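Local coordinates for protein pectate lyase 1 (Juniperus ashei, PDB 1PXZ) that cleaves pectate by calcium-dependent elimination, though with low activity, and is the major allergen of mountain cedar pollen, at residues D173-V178 with F193-V198; F219-P224 with N244-N249; A226-P231 with W248-I253. All coordinates share one frame; numbering follows the deposited sequence.

Interaction 1. Residues D173-V178 with F193-V198; sequences DGLIDV and FNHHKV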
loop_
_atom_site.group_PDB
_atom_site.type_symbol
_atom_site.label_atom_id
_atom_site.label_comp_id
_atom_site.label_asym_id
_atom_site.label_seq_id
_atom_site.Cartn_x
_atom_site.Cartn_y
_atom_site.Cartn_z
ATOM N N ASP A 173 12.444 3.547 7.229
ATOM C CA ASP A 173 12.096 2.180 7.652
ATOM C C ASP A 173 11.289 1.486 6.577
ATOM O O ASP A 173 11.906 0.966 5.642
ATOM C CB ASP A 173 11.344 2.224 8.984
ATOM C CG ASP A 173 12.290 2.769 10.053
ATOM O OD1 ASP A 173 13.145 1.979 10.511
ATOM O OD2 ASP A 173 12.183 3.956 10.421
ATOM N N GLY A 174 9.959 1.459 6.651
ATOM C CA GLY A 174 9.209 0.807 5.583
ATOM C C GLY A 174 8.485 1.762 4.658
ATOM O O GLY A 174 8.373 2.965 4.892
ATOM N N LEU A 175 7.950 1.230 3.549
ATOM C CA LEU A 175 7.105 2.055 2.703
ATOM C C LEU A 175 5.652 1.845 3.101
ATOM O O LEU A 175 4.911 2.812 3.240
ATOM C CB LEU A 175 7.347 1.764 1.223
ATOM C CG LEU A 175 8.765 2.155 0.761
ATOM C CD1 LEU A 175 8.945 1.808 -0.710
ATOM C CD2 LEU A 175 9.015 3.635 1.015
ATOM N N ILE A 176 5.202 0.606 3.293
ATOM C CA ILE A 176 3.825 0.407 3.756
ATOM C C ILE A 176 3.844 -0.566 4.922
ATOM O O ILE A 176 4.417 -1.658 4.786
ATOM C CB ILE A 176 2.946 -0.131 2.628
ATOM C CG1 ILE A 176 2.763 0.870 1.484
ATOM C CG2 ILE A 176 1.591 -0.601 3.159
ATOM C CD1 ILE A 176 1.975 0.292 0.324
ATOM N N ASP A 177 3.271 -0.202 6.056
ATOM C CA ASP A 177 3.240 -1.105 7.217
ATOM C C ASP A 177 1.785 -1.371 7.558
ATOM O O ASP A 177 1.023 -0.427 7.788
ATOM C CB ASP A 177 4.019 -0.453 8.340
ATOM C CG ASP A 177 4.716 -1.305 9.363
ATOM O OD1 ASP A 177 5.886 -1.701 9.158
ATOM O OD2 ASP A 177 4.115 -1.595 10.424
ATOM N N VAL A 178 1.361 -2.633 7.569
ATOM C CA VAL A 178 -0.041 -2.959 7.859
ATOM C C VAL A 178 -0.056 -3.891 9.055
ATOM O O VAL A 178 0.564 -4.955 9.002
ATOM C CB VAL A 178 -0.702 -3.596 6.637
ATOM C CG1 VAL A 178 -2.157 -3.978 6.906
ATOM C CG2 VAL A 178 -0.639 -2.654 5.443
ATOM N N PHE A 193 10.350 2.077 -5.061
ATOM C CA PHE A 193 11.706 2.052 -5.634
ATOM C C PHE A 193 12.730 2.675 -4.680
ATOM O O PHE A 193 12.362 3.392 -3.749
ATOM C CB PHE A 193 11.735 2.725 -7.007
ATOM C CG PHE A 193 11.399 4.220 -6.993
ATOM C CD1 PHE A 193 10.081 4.648 -7.006
ATOM C CD2 PHE A 193 12.402 5.176 -6.984
ATOM C CE1 PHE A 193 9.790 5.994 -7.023
ATOM C CE2 PHE A 193 12.118 6.543 -6.975
ATOM C CZ PHE A 193 10.793 6.948 -6.983
ATOM N N ASN A 194 14.002 2.362 -4.955
ATOM C CA ASN A 194 15.118 2.914 -4.183
ATOM C C ASN A 194 14.887 2.806 -2.696
ATOM O O ASN A 194 14.921 3.805 -1.965
ATOM C CB ASN A 194 15.349 4.384 -4.574
ATOM C CG ASN A 194 15.813 4.530 -6.015
ATOM O OD1 ASN A 194 16.072 3.567 -6.753
ATOM N ND2 ASN A 194 15.925 5.798 -6.429
ATOM N N HIS A 195 14.634 1.596 -2.206
ATOM C CA HIS A 195 14.232 1.418 -0.819
ATOM C C HIS A 195 14.470 -0.029 -0.396
ATOM O O HIS A 195 14.128 -0.888 -1.213
ATOM C CB HIS A 195 12.734 1.771 -0.638
ATOM C CG HIS A 195 12.366 1.743 0.806
ATOM N ND1 HIS A 195 11.848 0.630 1.454
ATOM C CD2 HIS A 195 12.489 2.713 1.749
ATOM C CE1 HIS A 195 11.664 0.928 2.736
ATOM N NE2 HIS A 195 12.044 2.183 2.928
ATOM N N HIS A 196 15.009 -0.289 0.789
ATOM C CA HIS A 196 15.241 -1.675 1.207
ATOM C C HIS A 196 13.984 -2.405 1.648
ATOM O O HIS A 196 13.553 -3.335 0.972
ATOM C CB HIS A 196 16.244 -1.726 2.377
ATOM C CG HIS A 196 17.529 -1.057 1.999
ATOM N ND1 HIS A 196 18.534 -1.730 1.340
ATOM C CD2 HIS A 196 17.964 0.210 2.168
ATOM C CE1 HIS A 196 19.540 -0.893 1.130
ATOM N NE2 HIS A 196 19.224 0.291 1.622
ATOM N N LYS A 197 13.398 -2.029 2.784
ATOM C CA LYS A 197 12.324 -2.825 3.384
ATOM C C LYS A 197 10.953 -2.341 2.949
ATOM O O LYS A 197 10.381 -1.425 3.538
ATOM C CB LYS A 197 12.410 -2.782 4.911
ATOM C CG LYS A 197 13.663 -3.444 5.471
ATOM C CD LYS A 197 13.782 -3.216 6.969
ATOM C CE LYS A 197 15.024 -3.894 7.531
ATOM N NZ LYS A 197 15.388 -5.129 6.780
ATOM N N VAL A 198 10.381 -2.943 1.907
ATOM C CA VAL A 198 9.230 -2.304 1.284
ATOM C C VAL A 198 7.890 -2.430 1.983
ATOM O O VAL A 198 7.226 -1.424 2.293
ATOM C CB VAL A 198 9.119 -2.866 -0.152
ATOM C CG1 VAL A 198 7.915 -2.308 -0.874
ATOM C CG2 VAL A 198 10.412 -2.506 -0.896
HETATM O O HOH W 1 14.290 0.126 4.631
#
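Leu175 settles on His195 and Val198 at a corner of the parallel beta-helix, the fold of this pectate lyase. The two segments belong to successive coils, and both change direction here: residues 173-178 at Leu175, residues 193-198 at His196 and Lys197. One bend therefore sits on the other.

The backbone bonds converge on a single acceptor. Val198 O takes the amides of two consecutive residues, Leu175 N and Ile176 N, each at 3.0 Å. The Ile176 bond is the straighter, 162° at the hydrogen, and meets the carbonyl nearly head-on; the Leu175 amide comes in tilted from the carbonyl plane with an angle of 141°. Beside them Gly174 CA makes a CA-H...O contact of 3.2 Å with Lys197 O. A water joins the two segments just before the corner, giving a proton to Asp173 O (2.7 Å) and accepting from Lys197 N (3.0 Å).

Leu175 makes a CH-pi contact with His195. The histidine has CG anti to its backbone nitrogen (chi1 -173°), which turns one face of the imidazole to Leu175, and Leu175 CG stands over the middle of the ring, 3.6 Å from its centroid. Separately, Leu175 CD1 packs on Val198 CG1 at 4.2 Å, while Phe192 and Leu168 touch the same leucine from the interior.

On the outward side lies the probable metal site. Asp173 and Asp177, with Asp149, are probably calcium ligands, as in related pectate lyases. Asp173 CB points away from residues 193-198, and Asp173 OD2 accepts from the amide of Gly150. The Lys197 chain leads away from residues 173-178, coming within about 4 Å of Arg229, the predicted catalytic residue, between nearest side-chain atoms, while Lys197 CB stays 3.9 Å from Asp173 O.

Interaction 2. Residues F219-P224 with N244-N249; sequences FNQFGP and NYDPWN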
loop_
_atom_site.group_PDB
_atom_site.type_symbol
_atom_site.label_atom_id
_atom_site.label_comp_id
_atom_site.label_asym_id
_atom_site.label_seq_id
_atom_site.Cartn_x
_atom_site.Cartn_y
_atom_site.Cartn_z
ATOM N N PHE A 219 -0.939 -4.901 -9.580
ATOM C CA PHE A 219 -0.541 -3.977 -10.633
ATOM C C PHE A 219 0.520 -2.975 -10.163
ATOM O O PHE A 219 0.596 -1.851 -10.685
ATOM C CB PHE A 219 -1.747 -3.223 -11.200
ATOM C CG PHE A 219 -2.956 -4.109 -11.483
ATOM C CD1 PHE A 219 -2.869 -5.062 -12.478
ATOM C CD2 PHE A 219 -4.128 -3.953 -10.762
ATOM C CE1 PHE A 219 -3.966 -5.882 -12.746
ATOM C CE2 PHE A 219 -5.217 -4.786 -11.001
ATOM C CZ PHE A 219 -5.115 -5.752 -11.987
ATOM N N ASN A 220 1.342 -3.366 -9.211
ATOM C CA ASN A 220 2.403 -2.502 -8.701
ATOM C C ASN A 220 3.696 -2.732 -9.478
ATOM O O ASN A 220 3.918 -3.837 -9.982
ATOM C CB ASN A 220 2.672 -2.738 -7.216
ATOM C CG ASN A 220 1.450 -2.576 -6.340
ATOM O OD1 ASN A 220 0.828 -3.541 -5.889
ATOM N ND2 ASN A 220 1.088 -1.325 -6.079
ATOM N N GLN A 221 4.516 -1.695 -9.547
ATOM C CA GLN A 221 5.864 -1.801 -10.089
ATOM C C GLN A 221 6.810 -1.891 -8.900
ATOM O O GLN A 221 6.911 -0.928 -8.136
ATOM C CB GLN A 221 6.235 -0.610 -10.997
ATOM C CG GLN A 221 7.729 -0.650 -11.365
ATOM C CD GLN A 221 8.047 -1.841 -12.273
ATOM O OE1 GLN A 221 7.367 -2.118 -13.249
ATOM N NE2 GLN A 221 9.112 -2.564 -11.968
ATOM N N PHE A 222 7.486 -3.022 -8.712
ATOM C CA PHE A 222 8.410 -3.177 -7.599
ATOM C C PHE A 222 9.837 -2.981 -8.070
ATOM O O PHE A 222 10.436 -3.882 -8.687
ATOM C CB PHE A 222 8.261 -4.577 -6.982
ATOM C CG PHE A 222 7.035 -4.684 -6.092
ATOM C CD1 PHE A 222 6.959 -4.004 -4.892
ATOM C CD2 PHE A 222 5.984 -5.483 -6.481
ATOM C CE1 PHE A 222 5.843 -4.112 -4.069
ATOM C CE2 PHE A 222 4.841 -5.587 -5.681
ATOM C CZ PHE A 222 4.767 -4.885 -4.496
ATOM N N GLY A 223 10.400 -1.810 -7.795
ATOM C CA GLY A 223 11.742 -1.536 -8.276
ATOM C C GLY A 223 11.803 -0.472 -9.342
ATOM O O GLY A 223 10.781 0.097 -9.782
ATOM N N PRO A 224 12.997 -0.101 -9.825
ATOM C CA PRO A 224 14.280 -0.698 -9.481
ATOM C C PRO A 224 14.818 -0.393 -8.086
ATOM O O PRO A 224 14.319 0.520 -7.429
ATOM C CB PRO A 224 15.272 -0.021 -10.453
ATOM C CG PRO A 224 14.456 0.669 -11.475
ATOM C CD PRO A 224 13.141 0.994 -10.820
ATOM N N ASN A 244 4.874 -6.211 -11.383
ATOM C CA ASN A 244 6.112 -6.335 -12.165
ATOM C C ASN A 244 7.322 -6.152 -11.275
ATOM O O ASN A 244 7.428 -5.135 -10.569
ATOM C CB ASN A 244 6.076 -5.285 -13.279
ATOM C CG ASN A 244 7.066 -5.515 -14.394
ATOM O OD1 ASN A 244 7.402 -6.655 -14.720
ATOM N ND2 ASN A 244 7.561 -4.449 -15.012
ATOM N N TYR A 245 8.261 -7.099 -11.242
ATOM C CA TYR A 245 9.376 -7.023 -10.321
ATOM C C TYR A 245 10.708 -6.876 -11.076
ATOM O O TYR A 245 11.052 -7.756 -11.862
ATOM C CB TYR A 245 9.481 -8.257 -9.418
ATOM C CG TYR A 245 8.392 -8.484 -8.398
ATOM C CD1 TYR A 245 7.153 -8.980 -8.845
ATOM C CD2 TYR A 245 8.559 -8.233 -7.047
ATOM C CE1 TYR A 245 6.140 -9.199 -7.933
ATOM C CE2 TYR A 245 7.547 -8.457 -6.115
ATOM C CZ TYR A 245 6.339 -8.942 -6.599
ATOM O OH TYR A 245 5.298 -9.171 -5.718
ATOM N N ASP A 246 11.428 -5.799 -10.805
ATOM C CA ASP A 246 12.834 -5.633 -11.132
ATOM C C ASP A 246 13.688 -6.466 -10.184
ATOM O O ASP A 246 13.177 -6.936 -9.181
ATOM C CB ASP A 246 13.273 -4.165 -10.988
ATOM C CG ASP A 246 12.686 -3.281 -12.065
ATOM O OD1 ASP A 246 12.782 -3.657 -13.265
ATOM O OD2 ASP A 246 12.129 -2.199 -11.744
ATOM N N PRO A 247 14.969 -6.680 -10.470
ATOM C CA PRO A 247 15.836 -7.397 -9.539
ATOM C C PRO A 247 15.819 -6.819 -8.125
ATOM O O PRO A 247 16.092 -5.633 -7.959
ATOM C CB PRO A 247 17.231 -7.240 -10.178
ATOM C CG PRO A 247 16.937 -7.125 -11.647
ATOM C CD PRO A 247 15.648 -6.326 -11.735
ATOM N N TRP A 248 15.517 -7.686 -7.166
ATOM C CA TRP A 248 15.475 -7.471 -5.735
ATOM C C TRP A 248 16.886 -7.605 -5.163
ATOM O O TRP A 248 17.793 -7.903 -5.955
ATOM C CB TRP A 248 14.564 -8.482 -5.027
ATOM C CG TRP A 248 14.773 -9.913 -5.468
ATOM C CD1 TRP A 248 15.605 -10.840 -4.927
ATOM C CD2 TRP A 248 14.109 -10.553 -6.565
ATOM N NE1 TRP A 248 15.520 -12.047 -5.614
ATOM C CE2 TRP A 248 14.601 -11.877 -6.620
ATOM C CE3 TRP A 248 13.155 -10.131 -7.496
ATOM C CZ2 TRP A 248 14.162 -12.786 -7.582
ATOM C CZ3 TRP A 248 12.713 -11.039 -8.457
ATOM C CH2 TRP A 248 13.228 -12.345 -8.476
ATOM N N ASN A 249 17.047 -7.454 -3.861
ATOM C CA ASN A 249 18.359 -7.552 -3.225
ATOM C C ASN A 249 18.509 -8.825 -2.407
ATOM O O ASN A 249 19.621 -9.361 -2.398
ATOM C CB ASN A 249 18.629 -6.384 -2.270
ATOM C CG ASN A 249 20.065 -6.311 -1.788
ATOM O OD1 ASN A 249 20.361 -6.163 -0.597
ATOM N ND2 ASN A 249 21.009 -6.409 -2.723
HETATM O O HOH W 2 11.918 -5.845 -7.043
#
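Phe222 and Tyr245 stack within a parallel strand pairing between adjacent coils, where strand 221-222 lies beside strand 244-245. Three backbone bonds hold the register: Asn244 N to Asn220 O (2.9 Å), Phe222 N to Asn244 O (2.8 Å) and Asp246 N to Phe222 O (3.0 Å).

The two rings point the same way into the core as an offset stack, centroids 4.7 Å apart and planes at 22°. Phe222 CD2 sits over one face of Tyr245 toward the rim, 3.4 Å from Tyr245 CE2. Such aromatic stacks along the interior are a hallmark of parallel beta-helices; here the Phe222 ring also meets that of Phe192 in the coil before, and the Tyr245 ring that of Phe268 in the coil after. Tyr245 OH donates to Met230 O.

On the other face Gln221 and Asn244 run side by side. A bend at chi2 (68°) turns the Gln221 amide toward its neighbour, where Gln221 OE1 receives Asn244 ND2 at 2.9 Å on a lone pair, with the amide planes almost perpendicular. Asp246 lies alongside Pro224, which follows a cis peptide bond, and Asp246 OD2 is 3.0 Å from Gln221 NE2.

Interaction 3. Residues A226-P231 with W248-I253; sequences AGQRMP and WNIYAI
Tyr251 presents one face to Gln228, whose CB lies 4.0 Å from the ring centroid in a CH-pi contact. At the edge of the phenol, near its plane, are Ile253 N and a water 2.8 Å from Tyr251 OH; the same water lies in the guanidinium plane of Arg229 as a weak partner of NE. The Trp248 indole has Ala252 CB over one face.

In this parallel beta-helix, residues 226-231 run from strand 226-228 into a bend, and residues 248-253, one coil on, are a loop leading to strand 253-256. A chi1 of 61° sets Tyr251 CG between its backbone N and carbonyl carbon, with a ring face against Gln228 CB, and the hydroxyl reaches the aliphatic part of Arg229, the predicted catalytic residue: Tyr251 OH is 3.4 Å from Arg229 CG. Arg229 continues outward, fully extended as far as NE, toward the probable calcium ligands Asp173 and Asp177. Gln228 bends at chi2, laying its amide against Ile250, with Gln228 NE2 3.0 Å from Ile250 CD1.

The backbones are tied at two places. Gly227 O receives both Asn249 N (2.9 Å), on a lone pair, and Ile250 N (3.2 Å), from a tilted direction. Between these and the next bond, Gln228 CA makes a CA-H...O contact with Tyr251 O. Past Arg229, Met230 N donates to Ala252 O at 2.8 Å, and farther in, Met230 CE packs on Trp248 CB at 4.0 Å.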
loop_
_atom_site.group_PDB
_atom_site.type_symbol
_atom_site.label_atom_id
_atom_site.label_comp_id
_atom_site.label_asym_id
_atom_site.label_seq_id
_atom_site.Cartn_x
_atom_site.Cartn_y
_atom_site.Cartn_z
ATOM N N ALA A 226 14.574 -1.959 -5.341
ATOM C CA ALA A 226 13.794 -2.328 -4.156
ATOM C C ALA A 226 14.430 -3.557 -3.531
ATOM O O ALA A 226 14.778 -4.497 -4.255
ATOM C CB ALA A 226 12.352 -2.501 -4.576
ATOM N N GLY A 227 14.635 -3.567 -2.219
ATOM C CA GLY A 227 15.448 -4.580 -1.564
ATOM C C GLY A 227 14.712 -5.873 -1.300
ATOM O O GLY A 227 15.146 -6.934 -1.760
ATOM N N GLN A 228 13.623 -5.818 -0.532
ATOM C CA GLN A 228 12.907 -7.057 -0.195
ATOM C C GLN A 228 11.570 -6.742 0.457
ATOM O O GLN A 228 11.187 -5.553 0.518
ATOM C CB GLN A 228 13.810 -7.883 0.719
ATOM C CG GLN A 228 13.998 -7.273 2.097
ATOM C CD GLN A 228 15.287 -6.508 2.273
ATOM O OE1 GLN A 228 15.574 -5.947 3.332
ATOM N NE2 GLN A 228 16.134 -6.454 1.257
ATOM N N ARG A 229 10.822 -7.728 0.934
ATOM C CA ARG A 229 9.516 -7.540 1.553
ATOM C C ARG A 229 8.484 -6.997 0.578
ATOM O O ARG A 229 7.921 -5.904 0.741
ATOM C CB ARG A 229 9.598 -6.574 2.730
ATOM C CG ARG A 229 10.542 -7.056 3.834
ATOM C CD ARG A 229 10.426 -6.121 5.033
ATOM N NE ARG A 229 11.222 -6.597 6.164
ATOM C CZ ARG A 229 11.168 -6.021 7.362
ATOM N NH1 ARG A 229 10.365 -4.977 7.533
ATOM N NH2 ARG A 229 11.913 -6.510 8.338
ATOM N N MET A 230 8.196 -7.762 -0.472
ATOM C CA MET A 230 7.302 -7.249 -1.510
ATOM C C MET A 230 6.197 -8.223 -1.876
ATOM O O MET A 230 6.060 -8.613 -3.038
ATOM C CB MET A 230 8.110 -6.897 -2.780
ATOM C CG MET A 230 9.087 -5.746 -2.475
ATOM S SD MET A 230 10.094 -5.381 -3.921
ATOM C CE MET A 230 11.575 -6.319 -3.562
ATOM N N PRO A 231 5.357 -8.643 -0.950
ATOM C CA PRO A 231 5.394 -8.287 0.459
ATOM C C PRO A 231 6.144 -9.275 1.335
ATOM O O PRO A 231 6.493 -10.366 0.900
ATOM C CB PRO A 231 3.897 -8.387 0.825
ATOM C CG PRO A 231 3.464 -9.589 0.047
ATOM C CD PRO A 231 4.209 -9.531 -1.263
ATOM N N TRP A 248 15.517 -7.686 -7.166
ATOM C CA TRP A 248 15.475 -7.471 -5.735
ATOM C C TRP A 248 16.886 -7.605 -5.163
ATOM O O TRP A 248 17.793 -7.903 -5.955
ATOM C CB TRP A 248 14.564 -8.482 -5.027
ATOM C CG TRP A 248 14.773 -9.913 -5.468
ATOM C CD1 TRP A 248 15.605 -10.840 -4.927
ATOM C CD2 TRP A 248 14.109 -10.553 -6.565
ATOM N NE1 TRP A 248 15.520 -12.047 -5.614
ATOM C CE2 TRP A 248 14.601 -11.877 -6.620
ATOM C CE3 TRP A 248 13.155 -10.131 -7.496
ATOM C CZ2 TRP A 248 14.162 -12.786 -7.582
ATOM C CZ3 TRP A 248 12.713 -11.039 -8.457
ATOM C CH2 TRP A 248 13.228 -12.345 -8.476
ATOM N N ASN A 249 17.047 -7.454 -3.861
ATOM C CA ASN A 249 18.359 -7.552 -3.225
ATOM C C ASN A 249 18.509 -8.825 -2.407
ATOM O O ASN A 249 19.621 -9.361 -2.398
ATOM C CB ASN A 249 18.629 -6.384 -2.270
ATOM C CG ASN A 249 20.065 -6.311 -1.788
ATOM O OD1 ASN A 249 20.361 -6.163 -0.597
ATOM N ND2 ASN A 249 21.009 -6.409 -2.723
ATOM N N ILE A 250 17.434 -9.240 -1.727
ATOM C CA ILE A 250 17.507 -10.429 -0.882
ATOM C C ILE A 250 16.515 -11.481 -1.374
ATOM O O ILE A 250 16.903 -12.599 -1.728
ATOM C CB ILE A 250 17.250 -10.095 0.595
ATOM C CG1 ILE A 250 18.219 -9.034 1.146
ATOM C CG2 ILE A 250 17.284 -11.353 1.447
ATOM C CD1 ILE A 250 17.851 -8.589 2.549
ATOM N N TYR A 251 15.244 -11.103 -1.395
ATOM C CA TYR A 251 14.175 -11.890 -1.973
ATOM C C TYR A 251 13.046 -10.952 -2.400
ATOM O O TYR A 251 13.102 -9.771 -2.057
ATOM C CB TYR A 251 13.583 -12.892 -0.973
ATOM C CG TYR A 251 12.975 -12.224 0.245
ATOM C CD1 TYR A 251 13.797 -11.843 1.298
ATOM C CD2 TYR A 251 11.610 -11.955 0.363
ATOM C CE1 TYR A 251 13.286 -11.223 2.431
ATOM C CE2 TYR A 251 11.088 -11.336 1.482
ATOM C CZ TYR A 251 11.935 -10.978 2.511
ATOM O OH TYR A 251 11.400 -10.368 3.626
ATOM N N ALA A 252 12.025 -11.537 -3.031
ATOM C CA ALA A 252 10.886 -10.698 -3.404
ATOM C C ALA A 252 9.694 -10.883 -2.478
ATOM O O ALA A 252 9.160 -9.904 -1.965
ATOM C CB ALA A 252 10.436 -10.955 -4.834
ATOM N N ILE A 253 9.260 -12.124 -2.334
ATOM C CA ILE A 253 8.058 -12.414 -1.549
ATOM C C ILE A 253 8.424 -13.291 -0.374
ATOM O O ILE A 253 9.118 -14.299 -0.551
ATOM C CB ILE A 253 7.003 -13.100 -2.428
ATOM C CG1 ILE A 253 6.545 -12.183 -3.564
ATOM C CG2 ILE A 253 5.810 -13.579 -1.610
ATOM C CD1 ILE A 253 5.662 -12.865 -4.575
HETATM O O HOH W 3 12.879 -9.629 5.849
#

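The three contacts join successive coils of one beta-helix. Interaction 1 closes first along the chain; interactions 2 and 3 bridge the following two coils and share Trp248 and Asn249. The centre of interaction 1 lies about 12 Å from that of interaction 2 and about 10 Å from that of interaction 3; the latter two are about 8 Å apart. Strands 185-195 and 221-222 are sheet neighbours, His195 O probably accepts from Gly227 N, and Phe222 CD1 packs on Met230 SD. Arg229 lies about 6 Å from Asp177 and about 7 Å from Asp173, side chain to side chain, consistent with a shared active-site face. Segments 219-224 and 226-231 fall in IgE-binding regions.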